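PDB 4ONZ: putative glycoside hydrolase from Bacteroides ovatus, which is of unknown function but belongs to a glycoside hydrolase-like family whose members are built as five-bladed beta-propellers. Local coordinates for residues G16-P21 with K302-P307; P54-K59 with Y335-C340; Y281-L286 with V322-L327. All coordinates share one frame; numbering follows the deposited sequence.

In the fold
The three contacts join sheets and loops of the propeller around strands 322-330 and 333-340. Contacts 2 and 3 have centres about 11 Å apart and reach the same sheet, since their segments 335-340 and 322-327 are on neighbouring strands. A probable hydrogen bond ties Gly339 N to Phe323 O at 2.8 Å. Contact 1 is more peripheral, its centre about 17 Å from the centre of the chain. Its Phe304 and Phe305 pair with Ala283 of contact 3, and Phe305 also packs on Tyr338 of contact 2. The modelled unknown ligand belongs with contact 3, about 3 Å from the side chain of Tyr281. It is probably a crystallisation component, so it is only a hint of a pocket.

Contact 1 of 3, residues G16-P21 with K302-P307; sequences GPFLRP and KPFFAP
The guanidinium of Arg20 lies flat on the ring of Phe305 in a cation-pi stack, with centres 4.2 Å apart. The planes differ by 12°. Phe305 CZ sits over the centre of the guanidinium, whereas Arg20 NH2 stands above the rim of the ring. The two side chains reach toward each other across the gap, and that of Arg20 is extended from CG to NE.

Two polar links hold the guanidinium. Arg20 NE forms a salt bridge with Glu312. Arg20 NH2 donates to water 2, which also accepts from Ala306 N at 3.1 Å. Ala306 O makes a close approach at the guanidinium edge, 2.7 Å from Arg20 NH2. A second water joins the two backbones: water 1 accepts from Phe18 N at 3.0 Å and donates to Phe304 O at 3.2 Å.

Phe18 supplies the apolar contacts. Phe18 CD1 meets Phe304 CE2 obliquely at 3.8 Å, and Phe18 CB lies 4.4 Å from Phe305 CE1. Separately, Phe18 O is at the edge of the Phe305 ring, 3.7 Å from Phe305 CE1.

Both segments are loops resting on strands. Phe304 and Phe305 form a classic beta bulge opposite Ala283 of strand 281-288. Phe305 meets Tyr338 of strand 333-340 edge-to-face. Loop 16-21 runs along the edge of the last sheet, where Leu19 bonds through its backbone to Val349 of strand 344-350.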
loop_
_atom_site.group_PDB
_atom_site.type_symbol
_atom_site.label_atom_id
_atom_site.label_comp_id
_atom_site.label_asym_id
_atom_site.label_seq_id
_atom_site.Cartn_x
_atom_site.Cartn_y
_atom_site.Cartn_z
ATOM N N GLY A 16 11.114 13.680 -0.283
ATOM C CA GLY A 16 10.174 14.785 -0.195
ATOM C C GLY A 16 10.859 16.120 -0.460
ATOM O O GLY A 16 12.006 16.147 -0.888
ATOM N N PRO A 17 10.161 17.234 -0.199
ATOM C CA PRO A 17 8.803 17.274 0.343
ATOM C C PRO A 17 7.732 16.966 -0.703
ATOM O O PRO A 17 7.929 17.240 -1.894
ATOM C CB PRO A 17 8.671 18.725 0.822
ATOM C CG PRO A 17 9.533 19.502 -0.106
ATOM C CD PRO A 17 10.641 18.581 -0.564
ATOM N N PHE A 18 6.621 16.381 -0.252
ATOM C CA PHE A 18 5.480 16.103 -1.105
ATOM C C PHE A 18 4.454 17.199 -0.862
ATOM O O PHE A 18 3.989 17.378 0.267
ATOM C CB PHE A 18 4.881 14.733 -0.802
ATOM C CG PHE A 18 5.750 13.591 -1.218
ATOM C CD1 PHE A 18 6.735 13.099 -0.371
ATOM C CD2 PHE A 18 5.587 13.006 -2.459
ATOM C CE1 PHE A 18 7.538 12.035 -0.753
ATOM C CE2 PHE A 18 6.384 11.946 -2.847
ATOM C CZ PHE A 18 7.367 11.464 -1.996
ATOM N N LEU A 19 4.108 17.936 -1.910
ATOM C CA LEU A 19 3.165 19.045 -1.783
ATOM C C LEU A 19 1.835 18.709 -2.455
ATOM O O LEU A 19 1.811 18.133 -3.550
ATOM C CB LEU A 19 3.759 20.312 -2.409
ATOM C CG LEU A 19 5.132 20.734 -1.877
ATOM C CD1 LEU A 19 5.635 21.962 -2.631
ATOM C CD2 LEU A 19 5.085 21.001 -0.376
ATOM N N ARG A 20 0.737 19.076 -1.793
ATOM C CA ARG A 20 -0.603 18.858 -2.326
ATOM C C ARG A 20 -0.857 19.918 -3.407
ATOM O O ARG A 20 -0.767 21.108 -3.102
ATOM C CB ARG A 20 -1.640 19.013 -1.209
ATOM C CG ARG A 20 -1.476 18.056 -0.022
ATOM C CD ARG A 20 -2.187 18.601 1.210
ATOM N NE ARG A 20 -2.131 17.715 2.377
ATOM C CZ ARG A 20 -1.124 17.659 3.250
ATOM N NH1 ARG A 20 -0.028 18.399 3.093
ATOM N NH2 ARG A 20 -1.196 16.826 4.274
ATOM N N PRO A 21 -1.149 19.508 -4.665
ATOM C CA PRO A 21 -1.423 20.539 -5.679
ATOM C C PRO A 21 -2.719 21.262 -5.325
ATOM O O PRO A 21 -3.733 20.608 -5.062
ATOM C CB PRO A 21 -1.551 19.753 -6.990
ATOM C CG PRO A 21 -1.062 18.374 -6.700
ATOM C CD PRO A 21 -1.244 18.150 -5.228
ATOM N N LYS A 302 9.256 12.504 13.730
ATOM C CA LYS A 302 8.003 13.169 13.417
ATOM C C LYS A 302 7.573 12.753 12.026
ATOM O O LYS A 302 8.425 12.494 11.166
ATOM C CB LYS A 302 8.200 14.691 13.438
ATOM C CG LYS A 302 8.599 15.271 14.789
ATOM C CD LYS A 302 7.475 15.164 15.799
ATOM C CE LYS A 302 7.821 15.860 17.110
ATOM N NZ LYS A 302 6.634 15.912 18.014
ATOM N N PRO A 303 6.256 12.709 11.779
ATOM C CA PRO A 303 5.823 12.304 10.451
ATOM C C PRO A 303 6.202 13.339 9.389
ATOM O O PRO A 303 6.324 14.524 9.695
ATOM C CB PRO A 303 4.298 12.163 10.600
ATOM C CG PRO A 303 3.922 13.016 11.758
ATOM C CD PRO A 303 5.136 13.141 12.637
ATOM N N PHE A 304 6.455 12.882 8.166
ATOM C CA PHE A 304 6.792 13.796 7.078
ATOM C C PHE A 304 5.517 14.237 6.359
ATOM O O PHE A 304 5.530 15.189 5.585
ATOM C CB PHE A 304 7.772 13.148 6.093
ATOM C CG PHE A 304 7.140 12.146 5.160
ATOM C CD1 PHE A 304 6.984 10.824 5.533
ATOM C CD2 PHE A 304 6.729 12.529 3.894
ATOM C CE1 PHE A 304 6.414 9.907 4.665
ATOM C CE2 PHE A 304 6.148 11.622 3.031
ATOM C CZ PHE A 304 5.999 10.309 3.408
ATOM N N PHE A 305 4.417 13.535 6.606
ATOM C CA PHE A 305 3.150 13.857 5.955
ATOM C C PHE A 305 2.021 13.566 6.940
ATOM O O PHE A 305 1.916 12.456 7.450
ATOM C CB PHE A 305 3.004 13.038 4.667
ATOM C CG PHE A 305 2.007 13.606 3.695
ATOM C CD1 PHE A 305 2.378 14.623 2.817
ATOM C CD2 PHE A 305 0.714 13.131 3.649
ATOM C CE1 PHE A 305 1.468 15.162 1.916
ATOM C CE2 PHE A 305 -0.208 13.662 2.750
ATOM C CZ PHE A 305 0.172 14.678 1.884
ATOM N N ALA A 306 1.204 14.573 7.233
ATOM C CA ALA A 306 0.136 14.437 8.224
ATOM C C ALA A 306 -1.136 15.153 7.770
ATOM O O ALA A 306 -1.097 15.930 6.826
ATOM C CB ALA A 306 0.614 14.984 9.553
ATOM N N PRO A 307 -2.280 14.870 8.420
ATOM C CA PRO A 307 -3.506 15.555 8.013
ATOM C C PRO A 307 -3.401 17.060 8.250
ATOM O O PRO A 307 -3.029 17.483 9.340
ATOM C CB PRO A 307 -4.585 14.934 8.909
ATOM C CG PRO A 307 -3.989 13.684 9.430
ATOM C CD PRO A 307 -2.520 13.918 9.514
HETATM O O HOH W 1 6.678 15.895 2.692
HETATM O O HOH W 2 1.500 17.206 5.581
#

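Contact 2 of 3, residues P54-K59 with Y335-C340; sequences PAATVK and YLYYGC
The ring of Tyr337 is met obliquely by the methyl group of Ala56, with Ala56 CB 3.5 Å from Tyr337 CD2. Tyr337 CE2 is the next ring atom, 4.1 Å from Ala56 CB. Tyr337 CG is anti to its carbonyl carbon (chi1 -68°), which directs the ring toward strand 54-59. The neighbouring ring of Tyr338 has Leu336 O in its plane at the edge.

Pro54 contributes more of the 54-59 side than Ala56. Pro54 CD packs on backbone, 3.7 Å from Gly339 N and 3.8 Å from Tyr338 C. Pro54 CG makes apolar contact with Tyr337 CB at 3.9 Å.

The strands run nearly antiparallel, at 165°, with axes 6.7 Å apart at the closest. They lie in different sheets and share no backbone hydrogen bond. An early sheet of the chain thus packs on the last one, consistent with neighbouring blades meeting where a beta-propeller closes. Ala55 and Thr57 pair with strand 62-70, while Tyr335 and Tyr337 pair with strand 322-330. Val65 of strand 62-70 and Val345 of strand 344-350 also pack on Pro54. Tyr337 OH hydrogen-bonds to Gly92 O, just after strand 82-89.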
loop_
_atom_site.group_PDB
_atom_site.type_symbol
_atom_site.label_atom_id
_atom_site.label_comp_id
_atom_site.label_asym_id
_atom_site.label_seq_id
_atom_site.Cartn_x
_atom_site.Cartn_y
_atom_site.Cartn_z
ATOM N N PRO A 54 -5.184 3.379 -1.915
ATOM C CA PRO A 54 -4.820 3.081 -3.283
ATOM C C PRO A 54 -3.394 2.609 -3.557
ATOM O O PRO A 54 -2.449 3.101 -2.941
ATOM C CB PRO A 54 -4.985 4.446 -3.952
ATOM C CG PRO A 54 -4.492 5.400 -2.922
ATOM C CD PRO A 54 -4.920 4.796 -1.592
ATOM N N ALA A 55 -3.264 1.660 -4.482
ATOM C CA ALA A 55 -1.968 1.297 -5.014
ATOM C C ALA A 55 -1.810 2.244 -6.199
ATOM O O ALA A 55 -2.795 2.838 -6.648
ATOM C CB ALA A 55 -1.949 -0.141 -5.500
ATOM N N ALA A 56 -0.581 2.430 -6.677
ATOM C CA ALA A 56 -0.347 3.213 -7.893
ATOM C C ALA A 56 0.834 2.636 -8.662
ATOM O O ALA A 56 1.787 2.123 -8.070
ATOM C CB ALA A 56 -0.119 4.684 -7.583
ATOM N N THR A 57 0.760 2.708 -9.984
ATOM C CA THR A 57 1.834 2.210 -10.830
ATOM C C THR A 57 1.782 2.982 -12.151
ATOM O O THR A 57 0.994 3.922 -12.291
ATOM C CB THR A 57 1.728 0.676 -11.000
ATOM O OG1 THR A 57 2.922 0.141 -11.596
ATOM C CG2 THR A 57 0.512 0.297 -11.819
ATOM N N VAL A 58 2.633 2.610 -13.094
ATOM C CA VAL A 58 2.683 3.265 -14.395
ATOM C C VAL A 58 2.616 2.201 -15.479
ATOM O O VAL A 58 3.129 1.099 -15.303
ATOM C CB VAL A 58 3.988 4.083 -14.561
ATOM C CG1 VAL A 58 4.133 4.626 -15.977
ATOM C CG2 VAL A 58 4.045 5.224 -13.553
ATOM N N LYS A 59 1.966 2.536 -16.588
ATOM C CA LYS A 59 1.908 1.668 -17.755
ATOM C C LYS A 59 1.754 2.541 -18.993
ATOM O O LYS A 59 0.910 3.435 -19.016
ATOM C CB LYS A 59 0.752 0.672 -17.697
ATOM C CG LYS A 59 0.813 -0.338 -18.843
ATOM C CD LYS A 59 -0.177 -1.476 -18.706
ATOM C CE LYS A 59 0.112 -2.572 -19.729
ATOM N NZ LYS A 59 -0.132 -2.147 -21.131
ATOM N N TYR A 335 4.908 10.955 -7.396
ATOM C CA TYR A 335 3.516 11.164 -7.015
ATOM C C TYR A 335 3.143 10.165 -5.923
ATOM O O TYR A 335 3.249 8.944 -6.114
ATOM C CB TYR A 335 2.593 10.970 -8.215
ATOM C CG TYR A 335 2.758 12.018 -9.299
ATOM C CD1 TYR A 335 3.850 11.986 -10.157
ATOM C CD2 TYR A 335 1.812 13.027 -9.478
ATOM C CE1 TYR A 335 4.020 12.943 -11.139
ATOM C CE2 TYR A 335 1.973 13.990 -10.467
ATOM C CZ TYR A 335 3.078 13.939 -11.293
ATOM O OH TYR A 335 3.252 14.888 -12.280
ATOM N N LEU A 336 2.671 10.702 -4.803
ATOM C CA LEU A 336 2.254 9.929 -3.635
ATOM C C LEU A 336 0.723 9.875 -3.611
ATOM O O LEU A 336 0.076 10.926 -3.617
ATOM C CB LEU A 336 2.755 10.665 -2.392
ATOM C CG LEU A 336 2.882 9.918 -1.079
ATOM C CD1 LEU A 336 3.883 8.786 -1.248
ATOM C CD2 LEU A 336 3.343 10.886 -0.009
ATOM N N TYR A 337 0.152 8.674 -3.560
ATOM C CA TYR A 337 -1.296 8.493 -3.516
ATOM C C TYR A 337 -1.676 7.930 -2.172
ATOM O O TYR A 337 -1.067 6.969 -1.688
ATOM C CB TYR A 337 -1.786 7.603 -4.659
ATOM C CG TYR A 337 -1.629 8.275 -5.982
ATOM C CD1 TYR A 337 -2.587 9.165 -6.432
ATOM C CD2 TYR A 337 -0.489 8.078 -6.761
ATOM C CE1 TYR A 337 -2.433 9.825 -7.637
ATOM C CE2 TYR A 337 -0.334 8.724 -7.960
ATOM C CZ TYR A 337 -1.312 9.596 -8.394
ATOM O OH TYR A 337 -1.161 10.272 -9.574
ATOM N N TYR A 338 -2.687 8.530 -1.574
ATOM C CA TYR A 338 -3.087 8.161 -0.225
ATOM C C TYR A 338 -4.568 8.245 -0.005
ATOM O O TYR A 338 -5.274 8.969 -0.721
ATOM C CB TYR A 338 -2.375 9.065 0.781
ATOM C CG TYR A 338 -2.632 10.576 0.679
ATOM C CD1 TYR A 338 -1.957 11.379 -0.260
ATOM C CD2 TYR A 338 -3.463 11.214 1.589
ATOM C CE1 TYR A 338 -2.172 12.759 -0.313
ATOM C CE2 TYR A 338 -3.679 12.581 1.541
ATOM C CZ TYR A 338 -3.037 13.353 0.600
ATOM O OH TYR A 338 -3.280 14.714 0.596
ATOM N N GLY A 339 -5.027 7.460 0.966
ATOM C CA GLY A 339 -6.395 7.487 1.395
ATOM C C GLY A 339 -6.485 8.681 2.324
ATOM O O GLY A 339 -5.609 8.882 3.181
ATOM N N CYS A 340 -7.510 9.498 2.122
ATOM C CA CYS A 340 -7.727 10.663 2.957
ATOM C C CYS A 340 -9.091 10.516 3.626
ATOM O O CYS A 340 -10.092 10.195 2.973
ATOM C CB CYS A 340 -7.566 11.969 2.144
ATOM S SG CYS A 340 -8.676 12.182 0.747
#

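Contact 3 of 3, residues Y281-L286 with V322-L327; sequences YCAGQL and VFIEGL
Tyr281 has the most surface buried here, and it meets both Val322 and Phe323. The edge of the Phe323 ring is turned toward the face of the Tyr281 ring, in an offset edge-to-face pair. The centroids are 5.4 Å apart and the planes stand at 83°. Phe323 CD1 is the leading atom, 3.7 Å from Tyr281 CD2. Both rings extend in one direction from their strands. Phe323 CG is anti to the backbone N (chi1 -168°), which carries its ring alongside that of Tyr281. Glu325 OE1 also lies in the plane of the Phe323 ring, at its edge.

Val322 comes next in buried surface, and its contacts are close to the backbone. Val322 N donates to Tyr281 O at 3.2 Å. The bond is nearly straight, at 171°, but the donor is tilted from the carbonyl plane. Val322 CG2 lies 3.7 Å from Tyr281 O. The carbonyl O of Val322 comes within 3.2 Å of Tyr281 CB.

Further along, Ala283 CB presses on Ile324 CG1 at 3.5 Å, a tight carbon pair. Beyond this the strands diverge, and each has its own sheet. Strand 281-288 pairs with strand 258-266, and Asn264 of that strand accepts from Ile324 N through OD1.

The side chain of Tyr281 also lies about 3 Å from an unknown ligand. Across the two strands the contact rests mainly on aromatic and aliphatic packing, and one backbone hydrogen bond links the strands where they start. Tyr281 O and Val322 O, two acceptors 3.2 Å apart, are not bonded to each other.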
loop_
_atom_site.group_PDB
_atom_site.type_symbol
_atom_site.label_atom_id
_atom_site.label_comp_id
_atom_site.label_asym_id
_atom_site.label_seq_id
_atom_site.Cartn_x
_atom_site.Cartn_y
_atom_site.Cartn_z
ATOM N N TYR A 281 -3.754 8.295 11.363
ATOM C CA TYR A 281 -2.546 7.819 10.741
ATOM C C TYR A 281 -1.808 9.018 10.152
ATOM O O TYR A 281 -2.429 9.941 9.613
ATOM C CB TYR A 281 -2.851 6.801 9.636
ATOM C CG TYR A 281 -3.422 5.466 10.076
ATOM C CD1 TYR A 281 -4.745 5.359 10.498
ATOM C CD2 TYR A 281 -2.660 4.299 10.012
ATOM C CE1 TYR A 281 -5.285 4.136 10.884
ATOM C CE2 TYR A 281 -3.203 3.065 10.366
ATOM C CZ TYR A 281 -4.511 2.985 10.799
ATOM O OH TYR A 281 -5.061 1.762 11.181
ATOM N N CYS A 282 -0.489 9.004 10.322
ATOM C CA CYS A 282 0.442 9.974 9.757
ATOM C C CYS A 282 1.554 9.123 9.182
ATOM O O CYS A 282 1.750 8.007 9.630
ATOM C CB CYS A 282 1.032 10.887 10.824
ATOM S SG CYS A 282 -0.192 11.843 11.716
ATOM N N ALA A 283 2.297 9.657 8.218
ATOM C CA ALA A 283 3.318 8.893 7.513
ATOM C C ALA A 283 4.750 9.196 7.955
ATOM O O ALA A 283 5.134 10.348 8.111
ATOM C CB ALA A 283 3.183 9.142 6.022
ATOM N N GLY A 284 5.531 8.140 8.144
ATOM C CA GLY A 284 6.936 8.250 8.497
ATOM C C GLY A 284 7.799 7.576 7.460
ATOM O O GLY A 284 7.298 7.069 6.456
ATOM N N GLN A 285 9.104 7.590 7.695
ATOM C CA GLN A 285 10.061 6.932 6.805
ATOM C C GLN A 285 11.125 6.217 7.612
ATOM O O GLN A 285 11.551 6.694 8.662
ATOM C CB GLN A 285 10.725 7.907 5.839
ATOM C CG GLN A 285 9.791 8.466 4.799
ATOM C CD GLN A 285 10.473 9.399 3.812
ATOM O OE1 GLN A 285 11.667 9.268 3.513
ATOM N NE2 GLN A 285 9.703 10.332 3.277
ATOM N N LEU A 286 11.539 5.068 7.098
ATOM C CA LEU A 286 12.552 4.236 7.705
ATOM C C LEU A 286 13.655 4.072 6.661
ATOM O O LEU A 286 13.366 3.756 5.503
ATOM C CB LEU A 286 11.929 2.884 8.064
ATOM C CG LEU A 286 12.714 1.891 8.913
ATOM C CD1 LEU A 286 13.054 2.499 10.269
ATOM C CD2 LEU A 286 11.934 0.595 9.093
ATOM N N VAL A 322 -4.550 10.284 7.177
ATOM C CA VAL A 322 -4.000 10.007 5.851
ATOM C C VAL A 322 -3.272 8.664 5.875
ATOM O O VAL A 322 -2.635 8.318 6.875
ATOM C CB VAL A 322 -3.061 11.129 5.336
ATOM C CG1 VAL A 322 -3.824 12.431 5.225
ATOM C CG2 VAL A 322 -1.837 11.311 6.223
ATOM N N PHE A 323 -3.392 7.904 4.785
ATOM C CA PHE A 323 -2.797 6.563 4.696
ATOM C C PHE A 323 -2.137 6.413 3.335
ATOM O O PHE A 323 -2.822 6.309 2.311
ATOM C CB PHE A 323 -3.869 5.503 4.914
ATOM C CG PHE A 323 -3.318 4.121 5.133
ATOM C CD1 PHE A 323 -2.901 3.724 6.392
ATOM C CD2 PHE A 323 -3.245 3.212 4.095
ATOM C CE1 PHE A 323 -2.406 2.448 6.611
ATOM C CE2 PHE A 323 -2.758 1.941 4.309
ATOM C CZ PHE A 323 -2.339 1.556 5.567
ATOM N N ILE A 324 -0.806 6.423 3.346
ATOM C CA ILE A 324 0.017 6.420 2.131
ATOM C C ILE A 324 0.186 5.021 1.593
ATOM O O ILE A 324 0.614 4.130 2.325
ATOM C CB ILE A 324 1.423 6.994 2.392
ATOM C CG1 ILE A 324 1.364 8.304 3.184
ATOM C CG2 ILE A 324 2.181 7.191 1.087
ATOM C CD1 ILE A 324 0.478 9.377 2.608
ATOM N N GLU A 325 -0.122 4.818 0.314
ATOM C CA GLU A 325 -0.085 3.455 -0.220
ATOM C C GLU A 325 0.403 3.301 -1.664
ATOM O O GLU A 325 0.696 2.175 -2.100
ATOM C CB GLU A 325 -1.481 2.857 -0.019
ATOM C CG GLU A 325 -1.632 1.352 -0.241
ATOM C CD GLU A 325 -2.968 0.838 0.274
ATOM O OE1 GLU A 325 -3.526 1.460 1.216
ATOM O OE2 GLU A 325 -3.473 -0.186 -0.255
ATOM N N GLY A 326 0.501 4.414 -2.394
ATOM C CA GLY A 326 0.994 4.396 -3.765
ATOM C C GLY A 326 2.108 5.394 -3.977
ATOM O O GLY A 326 2.070 6.493 -3.441
ATOM N N LEU A 327 3.106 5.000 -4.761
ATOM C CA LEU A 327 4.237 5.848 -5.068
ATOM C C LEU A 327 4.699 5.567 -6.488
ATOM O O LEU A 327 5.097 4.438 -6.814
ATOM C CB LEU A 327 5.383 5.591 -4.091
ATOM C CG LEU A 327 6.639 6.428 -4.308
ATOM C CD1 LEU A 327 6.354 7.920 -4.115
ATOM C CD2 LEU A 327 7.736 5.958 -3.360
#